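Local coordinates for cell wall surface anchor family protein (Streptococcus agalactiae serogroup V, PDB 3TXA) that serves as the adhesive tip pilin of the pilus on the bacterial surface and probably helps the bacterium attach to its host, at residues I134-L139 and T660-P665; S542-N547 and S651-K656; K598-T603 and N614-G619. All blocks are in the same frame, centred on the assembly; numbering follows the deposited sequence.

Contact 1 (I134-L139 and T660-P665)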
loop_
_atom_site.group_PDB
_atom_site.type_symbol
_atom_site.label_atom_id
_atom_site.label_comp_id
_atom_site.label_asym_id
_atom_site.label_seq_id
_atom_site.Cartn_x
_atom_site.Cartn_y
_atom_site.Cartn_z
ATOM N N ILE A 134 5.231 3.518 -25.160
ATOM C CA ILE A 134 4.874 2.271 -25.764
ATOM C C ILE A 134 4.489 1.333 -24.628
ATOM O O ILE A 134 4.774 1.616 -23.465
ATOM C CB ILE A 134 6.043 1.686 -26.587
ATOM C CG1 ILE A 134 7.331 1.630 -25.770
ATOM C CG2 ILE A 134 6.255 2.484 -27.859
ATOM C CD1 ILE A 134 8.283 0.563 -26.229
ATOM N N ALA A 135 3.848 0.217 -24.947
ATOM C CA ALA A 135 3.402 -0.688 -23.898
ATOM C C ALA A 135 4.547 -1.195 -23.013
ATOM O O ALA A 135 4.331 -1.573 -21.861
ATOM C CB ALA A 135 2.632 -1.852 -24.501
ATOM N N GLU A 136 5.763 -1.230 -23.548
ATOM C CA GLU A 136 6.895 -1.733 -22.740
ATOM C C GLU A 136 7.673 -0.615 -22.030
ATOM O O GLU A 136 8.516 -0.877 -21.173
ATOM C CB GLU A 136 7.817 -2.658 -23.540
ATOM C CG GLU A 136 7.161 -3.956 -24.016
ATOM C CD GLU A 136 6.351 -3.796 -25.315
ATOM O OE1 GLU A 136 6.346 -2.696 -25.923
ATOM O OE2 GLU A 136 5.708 -4.789 -25.720
ATOM N N GLY A 137 7.362 0.628 -22.385
ATOM C CA GLY A 137 7.932 1.774 -21.705
ATOM C C GLY A 137 8.030 3.013 -22.564
ATOM O O GLY A 137 7.068 3.455 -23.193
ATOM N N TRP A 138 9.205 3.609 -22.581
ATOM C CA TRP A 138 9.358 4.837 -23.346
ATOM C C TRP A 138 10.607 4.771 -24.191
ATOM O O TRP A 138 11.596 4.126 -23.827
ATOM C CB TRP A 138 9.407 6.060 -22.418
ATOM C CG TRP A 138 8.148 6.291 -21.580
ATOM C CD1 TRP A 138 7.104 7.137 -21.868
ATOM C CD2 TRP A 138 7.832 5.679 -20.323
ATOM N NE1 TRP A 138 6.171 7.089 -20.861
ATOM C CE2 TRP A 138 6.594 6.201 -19.903
ATOM C CE3 TRP A 138 8.483 4.743 -19.507
ATOM C CZ2 TRP A 138 5.985 5.812 -18.696
ATOM C CZ3 TRP A 138 7.885 4.359 -18.300
ATOM C CH2 TRP A 138 6.646 4.892 -17.907
ATOM N N LEU A 139 10.557 5.433 -25.329
ATOM C CA LEU A 139 11.737 5.533 -26.123
ATOM C C LEU A 139 11.797 6.810 -26.920
ATOM O O LEU A 139 10.779 7.301 -27.379
ATOM C CB LEU A 139 11.910 4.296 -27.002
ATOM C CG LEU A 139 10.780 3.465 -27.557
ATOM C CD1 LEU A 139 10.434 3.935 -28.928
ATOM C CD2 LEU A 139 11.292 2.067 -27.601
ATOM N N THR A 660 7.418 -8.966 -31.795
ATOM C CA THR A 660 6.999 -7.700 -31.192
ATOM C C THR A 660 8.045 -6.622 -31.489
ATOM O O THR A 660 9.166 -6.693 -30.984
ATOM C CB THR A 660 6.827 -7.842 -29.666
ATOM O OG1 THR A 660 6.262 -9.124 -29.354
ATOM C CG2 THR A 660 5.950 -6.718 -29.094
ATOM N N ILE A 661 7.679 -5.632 -32.298
ATOM C CA ILE A 661 8.638 -4.667 -32.800
ATOM C C ILE A 661 8.109 -3.230 -32.741
ATOM O O ILE A 661 7.091 -2.915 -33.361
ATOM C CB ILE A 661 9.120 -5.068 -34.227
ATOM C CG1 ILE A 661 10.328 -6.027 -34.133
ATOM C CG2 ILE A 661 9.515 -3.852 -35.085
ATOM C CD1 ILE A 661 10.105 -7.463 -34.667
ATOM N N ARG A 662 8.820 -2.362 -32.013
ATOM C CA ARG A 662 8.381 -0.977 -31.751
ATOM C C ARG A 662 9.220 0.018 -32.517
ATOM O O ARG A 662 10.427 -0.136 -32.559
ATOM C CB ARG A 662 8.511 -0.666 -30.261
ATOM C CG ARG A 662 7.903 -1.707 -29.350
ATOM C CD ARG A 662 6.398 -1.716 -29.499
ATOM N NE ARG A 662 5.773 -2.646 -28.565
ATOM C CZ ARG A 662 4.593 -3.215 -28.763
ATOM N NH1 ARG A 662 4.118 -4.054 -27.865
ATOM N NH2 ARG A 662 3.905 -2.943 -29.864
ATOM N N ASP A 663 8.609 1.034 -33.119
ATOM C CA ASP A 663 9.392 2.003 -33.905
ATOM C C ASP A 663 9.919 3.138 -33.031
ATOM O O ASP A 663 9.366 3.414 -31.960
ATOM C CB ASP A 663 8.628 2.539 -35.130
ATOM C CG ASP A 663 8.856 1.684 -36.402
ATOM O OD1 ASP A 663 9.423 2.194 -37.399
ATOM O OD2 ASP A 663 8.469 0.495 -36.426
ATOM N N PHE A 664 11.024 3.745 -33.461
ATOM C CA PHE A 664 11.592 4.913 -32.794
ATOM C C PHE A 664 11.242 6.058 -33.723
ATOM O O PHE A 664 11.179 5.874 -34.940
ATOM C CB PHE A 664 13.135 4.835 -32.708
ATOM C CG PHE A 664 13.697 4.170 -31.451
ATOM C CD1 PHE A 664 13.899 2.790 -31.395
ATOM C CD2 PHE A 664 14.119 4.933 -30.375
ATOM C CE1 PHE A 664 14.457 2.182 -30.267
ATOM C CE2 PHE A 664 14.680 4.335 -29.242
ATOM C CZ PHE A 664 14.849 2.968 -29.187
ATOM N N PRO A 665 11.011 7.252 -33.165
ATOM C CA PRO A 665 10.915 8.375 -34.080
ATOM C C PRO A 665 12.307 8.707 -34.652
ATOM O O PRO A 665 13.315 8.424 -34.020
ATOM C CB PRO A 665 10.384 9.501 -33.189
ATOM C CG PRO A 665 10.829 9.151 -31.805
ATOM C CD PRO A 665 10.958 7.662 -31.747
#
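E136 and R662 meet side-on where a tight beta hairpin of one sheet of the Ig-like fold faces the edge strand of another. The hairpin joins strands 132-134 and 137-146 through a type I beta turn from I134 to G137, closed by I134 N to G137 O and G137 N to I134 O. Strand 662-663, opposite, is the outermost strand of a five-stranded antiparallel sheet. No backbone pairing links the two segments; side chains make the join. R662 grips the carboxylate with two nitrogens, one to each oxygen. NH1 takes the syn lone pair of E136 OE2 at 2.8 Å in a nearly straight bond (172°), while NE reaches E136 OE1 at 2.7 Å on a more bent path. The two side chains cross at about a right angle and their flat ends are turned 34° apart; OE2 lies in the guanidinium plane at NH1, whereas OE1 is tilted out of it at NE. The bend of R662 at chi2 turns the guanidinium toward the turn, and E136 also bends at chi2 to meet it. T660 CG2 lies over one face of the guanidinium, and S542 and P652 also touch E136. The aliphatic part of R662 is used as well: its CG rests 3.9 Å from I134 CD1. Farther along, the chemistry turns apolar. L139 is set over the F664 ring, with its CD1 12° off the ring normal in a CH-pi contact, and the two side chains stand roughly perpendicular. L158 and V160 of strand 153-168 touch F664 too, and L650 touches L139. On the same ring face, off-centre, L139 CB comes to 3.6 Å from F664 CE2.

Contact 2 (S542-N547 and S651-K656). With CD (cadmium ion), chain I.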
loop_
_atom_site.group_PDB
_atom_site.type_symbol
_atom_site.label_atom_id
_atom_site.label_comp_id
_atom_site.label_asym_id
_atom_site.label_seq_id
_atom_site.Cartn_x
_atom_site.Cartn_y
_atom_site.Cartn_z
ATOM N N SER A 542 9.161 -5.311 -18.294
ATOM C CA SER A 542 8.739 -5.267 -19.684
ATOM C C SER A 542 9.793 -5.459 -20.785
ATOM O O SER A 542 9.428 -5.492 -21.965
ATOM C CB SER A 542 8.031 -3.950 -19.959
ATOM O OG SER A 542 8.952 -2.914 -20.233
ATOM N N ILE A 543 11.081 -5.514 -20.446
ATOM C CA ILE A 543 12.122 -5.597 -21.476
ATOM C C ILE A 543 13.113 -6.681 -21.095
ATOM O O ILE A 543 13.962 -6.492 -20.229
ATOM C CB ILE A 543 12.831 -4.234 -21.738
ATOM C CG1 ILE A 543 11.903 -3.277 -22.484
ATOM C CG2 ILE A 543 14.102 -4.425 -22.562
ATOM C CD1 ILE A 543 12.509 -1.952 -22.831
ATOM N N VAL A 544 12.973 -7.840 -21.722
ATOM C CA VAL A 544 13.771 -8.977 -21.326
ATOM C C VAL A 544 14.508 -9.400 -22.537
ATOM O O VAL A 544 13.917 -9.571 -23.602
ATOM C CB VAL A 544 12.937 -10.149 -20.830
ATOM C CG1 VAL A 544 13.838 -11.125 -20.026
ATOM C CG2 VAL A 544 11.789 -9.640 -19.987
ATOM N N ASP A 545 15.815 -9.538 -22.365
ATOM C CA ASP A 545 16.748 -9.637 -23.469
ATOM C C ASP A 545 16.339 -8.856 -24.738
ATOM O O ASP A 545 16.211 -9.435 -25.799
ATOM C CB ASP A 545 16.920 -11.091 -23.769
ATOM C CG ASP A 545 18.166 -11.360 -24.480
ATOM O OD1 ASP A 545 18.096 -11.428 -25.730
ATOM O OD2 ASP A 545 19.216 -11.472 -23.802
ATOM N N GLY A 546 16.129 -7.544 -24.627
ATOM C CA GLY A 546 15.687 -6.731 -25.763
ATOM C C GLY A 546 16.809 -6.200 -26.637
ATOM O O GLY A 546 17.960 -6.175 -26.220
ATOM N N ASN A 547 16.474 -5.771 -27.848
ATOM C CA ASN A 547 17.463 -5.390 -28.855
ATOM C C ASN A 547 17.052 -4.107 -29.521
ATOM O O ASN A 547 15.893 -3.948 -29.876
ATOM C CB ASN A 547 17.635 -6.477 -29.940
ATOM C CG ASN A 547 18.400 -7.723 -29.413
ATOM O OD1 ASN A 547 17.977 -8.371 -28.436
ATOM N ND2 ASN A 547 19.533 -8.060 -30.055
ATOM N N SER A 651 13.039 -4.491 -29.972
ATOM C CA SER A 651 12.381 -5.740 -29.743
ATOM C C SER A 651 12.496 -5.973 -28.262
ATOM O O SER A 651 13.560 -6.337 -27.801
ATOM C CB SER A 651 13.053 -6.864 -30.524
ATOM O OG SER A 651 12.817 -6.699 -31.908
ATOM N N PRO A 652 11.411 -5.726 -27.504
ATOM C CA PRO A 652 11.387 -5.749 -26.054
ATOM C C PRO A 652 11.787 -7.068 -25.472
ATOM O O PRO A 652 12.503 -7.126 -24.476
ATOM C CB PRO A 652 9.935 -5.477 -25.750
ATOM C CG PRO A 652 9.546 -4.583 -26.776
ATOM C CD PRO A 652 10.174 -5.125 -28.021
ATOM N N LYS A 653 11.306 -8.135 -26.076
ATOM C CA LYS A 653 11.747 -9.464 -25.685
ATOM C C LYS A 653 12.115 -10.080 -27.024
ATOM O O LYS A 653 11.259 -10.192 -27.913
ATOM C CB LYS A 653 10.620 -10.209 -24.953
ATOM C CG LYS A 653 9.425 -9.303 -24.556
ATOM C CD LYS A 653 8.777 -9.679 -23.199
ATOM C CE LYS A 653 7.432 -8.939 -22.981
ATOM N NZ LYS A 653 7.513 -7.541 -22.437
ATOM N N SER A 654 13.395 -10.377 -27.227
ATOM C CA SER A 654 13.818 -10.763 -28.570
ATOM C C SER A 654 13.694 -12.276 -28.711
ATOM O O SER A 654 13.555 -12.785 -29.822
ATOM C CB SER A 654 15.211 -10.220 -28.936
ATOM O OG SER A 654 16.243 -10.930 -28.291
ATOM N N GLU A 655 13.706 -12.970 -27.571
ATOM C CA GLU A 655 13.456 -14.411 -27.490
ATOM C C GLU A 655 11.956 -14.726 -27.282
ATOM O O GLU A 655 11.347 -15.365 -28.129
ATOM C CB GLU A 655 14.322 -15.024 -26.388
ATOM C CG GLU A 655 15.637 -15.708 -26.836
ATOM C CD GLU A 655 16.487 -14.974 -27.919
ATOM O OE1 GLU A 655 17.746 -14.967 -27.786
ATOM O OE2 GLU A 655 15.917 -14.442 -28.909
ATOM N N LYS A 656 11.365 -14.244 -26.179
ATOM C CA LYS A 656 9.924 -14.458 -25.819
ATOM C C LYS A 656 8.894 -14.042 -26.852
ATOM O O LYS A 656 7.785 -14.530 -26.799
ATOM C CB LYS A 656 9.519 -13.753 -24.500
ATOM C CG LYS A 656 9.964 -14.435 -23.212
ATOM C CD LYS A 656 9.881 -13.472 -22.000
ATOM C CE LYS A 656 10.877 -13.884 -20.886
ATOM N NZ LYS A 656 10.741 -13.074 -19.637
HETATM CD CD CD I . 20.392 -11.781 -26.073
HETATM O O HOH W 1 21.236 -12.824 -24.466
HETATM O O HOH W 2 19.526 -9.978 -27.375
#
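V544 and D545 meet P652-S654 where strand 543-551 of the Ig-like domain turns a corner, D545 and G546 forming a G1 beta bulge opposite L616. Beyond the bulge one antiparallel hydrogen-bonded pair is well formed, N547 N giving to S651 O at 3.0 Å and S651 N to N547 O at 2.9 Å. Before it the link thins, as V544 N reaches P652 O only in a weak, bent bond; V544 O instead receives the CA-H of K653. The carbonyl of D545 is gripped twice by one residue. S654 OG donates to D545 O at 2.9 Å almost along the C=O axis, and S654 N comes in above the carbonyl plane at 3.3 Å. D545 N is taken by N617 OD1. At the other end the ammonium of K653 donates to S542 O at 2.8 Å, while S542 OG bonds to the backbone N of K163. K656 lays its NZ against the methyls of V544 at the exposed end of the contact. The D545 carboxylate serves a cadmium ion, shared with H615 and two waters, and chelates it with both oxygens, D545 OD2 standing 2.6 Å from the metal.

Contact 3 (K598-T603 and N614-G619). With CD (cadmium ion), chain I; CD (cadmium ion), chain G.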
loop_
_atom_site.group_PDB
_atom_site.type_symbol
_atom_site.label_atom_id
_atom_site.label_comp_id
_atom_site.label_asym_id
_atom_site.label_seq_id
_atom_site.Cartn_x
_atom_site.Cartn_y
_atom_site.Cartn_z
ATOM N N LYS A 598 24.979 -4.653 -17.152
ATOM C CA LYS A 598 25.602 -5.999 -17.099
ATOM C C LYS A 598 25.258 -6.862 -18.348
ATOM O O LYS A 598 24.084 -7.116 -18.645
ATOM C CB LYS A 598 25.126 -6.723 -15.834
ATOM C CG LYS A 598 26.209 -7.419 -15.065
ATOM C CD LYS A 598 26.299 -8.938 -15.355
ATOM C CE LYS A 598 27.170 -9.672 -14.288
ATOM N NZ LYS A 598 28.587 -9.948 -14.775
ATOM N N ASP A 599 26.287 -7.279 -19.080
ATOM C CA ASP A 599 26.154 -8.056 -20.333
ATOM C C ASP A 599 25.451 -7.364 -21.523
ATOM O O ASP A 599 25.299 -7.961 -22.589
ATOM C CB ASP A 599 25.551 -9.446 -20.078
ATOM C CG ASP A 599 26.290 -10.220 -18.991
ATOM O OD1 ASP A 599 27.486 -10.593 -19.179
ATOM O OD2 ASP A 599 25.640 -10.465 -17.945
ATOM N N VAL A 600 25.043 -6.117 -21.366
ATOM C CA VAL A 600 24.605 -5.348 -22.518
ATOM C C VAL A 600 25.811 -5.123 -23.431
ATOM O O VAL A 600 26.929 -5.000 -22.926
ATOM C CB VAL A 600 24.005 -4.021 -22.083
ATOM C CG1 VAL A 600 23.571 -3.201 -23.284
ATOM C CG2 VAL A 600 22.836 -4.278 -21.215
ATOM N N THR A 601 25.603 -5.123 -24.749
ATOM C CA THR A 601 26.671 -4.854 -25.694
ATOM C C THR A 601 26.184 -3.922 -26.775
ATOM O O THR A 601 25.000 -3.883 -27.034
ATOM C CB THR A 601 27.183 -6.112 -26.435
ATOM O OG1 THR A 601 26.147 -6.626 -27.288
ATOM C CG2 THR A 601 27.710 -7.182 -25.502
ATOM N N VAL A 602 27.103 -3.186 -27.410
ATOM C CA VAL A 602 26.815 -2.305 -28.548
ATOM C C VAL A 602 27.693 -2.808 -29.670
ATOM O O VAL A 602 28.894 -2.985 -29.483
ATOM C CB VAL A 602 27.145 -0.822 -28.255
ATOM C CG1 VAL A 602 26.685 0.088 -29.398
ATOM C CG2 VAL A 602 26.487 -0.376 -26.950
ATOM N N THR A 603 27.093 -3.102 -30.823
ATOM C CA THR A 603 27.828 -3.736 -31.904
ATOM C C THR A 603 27.503 -2.961 -33.127
ATOM O O THR A 603 26.529 -2.205 -33.141
ATOM C CB THR A 603 27.443 -5.229 -32.145
ATOM O OG1 THR A 603 26.046 -5.351 -32.465
ATOM C CG2 THR A 603 27.836 -6.111 -30.959
ATOM N N ASN A 614 22.318 -4.773 -27.646
ATOM C CA ASN A 614 21.898 -6.141 -27.440
ATOM C C ASN A 614 21.791 -6.472 -25.982
ATOM O O ASN A 614 22.661 -6.081 -25.199
ATOM C CB ASN A 614 22.940 -7.094 -28.022
ATOM C CG ASN A 614 23.287 -6.772 -29.440
ATOM O OD1 ASN A 614 22.438 -6.877 -30.337
ATOM N ND2 ASN A 614 24.549 -6.350 -29.664
ATOM N N HIS A 615 20.766 -7.246 -25.633
ATOM C CA HIS A 615 20.610 -7.800 -24.280
ATOM C C HIS A 615 20.091 -6.849 -23.210
ATOM O O HIS A 615 20.501 -6.921 -22.054
ATOM C CB HIS A 615 21.914 -8.393 -23.776
ATOM C CG HIS A 615 22.585 -9.290 -24.755
ATOM N ND1 HIS A 615 22.082 -10.527 -25.084
ATOM C CD2 HIS A 615 23.735 -9.151 -25.457
ATOM C CE1 HIS A 615 22.885 -11.107 -25.961
ATOM N NE2 HIS A 615 23.891 -10.291 -26.208
ATOM N N LEU A 616 19.179 -5.976 -23.583
ATOM C CA LEU A 616 18.654 -5.063 -22.596
ATOM C C LEU A 616 17.742 -5.823 -21.642
ATOM O O LEU A 616 16.995 -6.695 -22.068
ATOM C CB LEU A 616 17.943 -3.886 -23.263
ATOM C CG LEU A 616 18.861 -2.888 -23.981
ATOM C CD1 LEU A 616 18.093 -1.911 -24.790
ATOM C CD2 LEU A 616 19.755 -2.131 -23.021
ATOM N N ASN A 617 17.856 -5.533 -20.346
ATOM C CA ASN A 617 16.916 -6.018 -19.337
ATOM C C ASN A 617 16.506 -4.864 -18.466
ATOM O O ASN A 617 17.194 -4.537 -17.494
ATOM C CB ASN A 617 17.554 -7.081 -18.472
ATOM C CG ASN A 617 17.900 -8.303 -19.245
ATOM O OD1 ASN A 617 17.044 -9.168 -19.492
ATOM N ND2 ASN A 617 19.160 -8.403 -19.637
ATOM N N LEU A 618 15.402 -4.228 -18.813
ATOM C CA LEU A 618 15.041 -3.015 -18.135
ATOM C C LEU A 618 13.691 -3.133 -17.482
ATOM O O LEU A 618 12.678 -3.326 -18.173
ATOM C CB LEU A 618 15.039 -1.839 -19.104
ATOM C CG LEU A 618 16.350 -1.485 -19.781
ATOM C CD1 LEU A 618 16.094 -0.415 -20.802
ATOM C CD2 LEU A 618 17.398 -1.082 -18.773
ATOM N N GLY A 619 13.691 -2.993 -16.147
ATOM C CA GLY A 619 12.470 -2.888 -15.339
ATOM C C GLY A 619 11.827 -1.498 -15.244
ATOM O O GLY A 619 11.764 -0.742 -16.227
HETATM CD CD CD I . 20.392 -11.781 -26.073
HETATM CD CD CD G . 25.770 -11.450 -27.768
HETATM O O HOH W 1 21.236 -12.824 -24.466
HETATM O O HOH W 2 19.526 -9.978 -27.375
#
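N614 and T601 form an antiparallel hydrogen-bonded pair in the hairpin of strands 601-605 and 610-618, at one edge of the five-stranded sheet of the Ig-like domain. T601 N bonds to N614 O at 3.1 Å and N614 N to T601 O at 2.9 Å. The buried side is apolar: V600 CG1 packs 4.0 Å from L616 CD2, the two side chains slanting past each other. L573 and I613 touch V600, and V624 touches L616, tying this side to the domain interior. The CA of V600 also leans on N614 O, which already holds the T601 amide. The other side is polar and only partly exposed. N614 has its CG beside the backbone N (chi1 -52°), which swings the amide across to the neighbouring strand. Its ND2 donates to T601 OG1 at 2.9 Å, the oxygen lying close to the amide plane, and more weakly to T603 OG1 at 3.3 Å; K612 NZ reaches N614 OD1 weakly. One amide nitrogen thus spans two threonines that stand two residues apart on the same strand. Contact thins toward exposed D599, whose carbonyl oxygen lies 3.5 Å from H615 CD2 and whose carboxylate leads away. H615 has left-handed backbone angles and, with L616, makes a G1 beta bulge opposite G546. Its ring points to the polar side, where ND1 binds one cadmium ion at 2.3 Å, together with D545 and two waters; a second cadmium ion lies at a long 2.7 Å from NE2. The polar side of the hairpin thus offers ligands to metal, while the apolar side joins the domain interior.

Contacts 2 and 3 belong to one sheet and meet at the neighbouring strands 543-551 and 610-618, where the backbones of G546 and L616, and of I543 and L618, probably bond; a cadmium ion is common to both. Contact 1 reaches this sheet at its far edge, strand 662-663, touches contact 2 where E136 packs on P652, and stays about 6 Å from contact 3 at the nearest atoms. It has the larger share of buried residues, and joins two sheets by a salt bridge and a Leu-Phe contact. Contact 2 relies mainly on polar and backbone bonds, with E655 and K656 exposed. Contact 3 divides into an apolar inner side and a metal-bearing polar one.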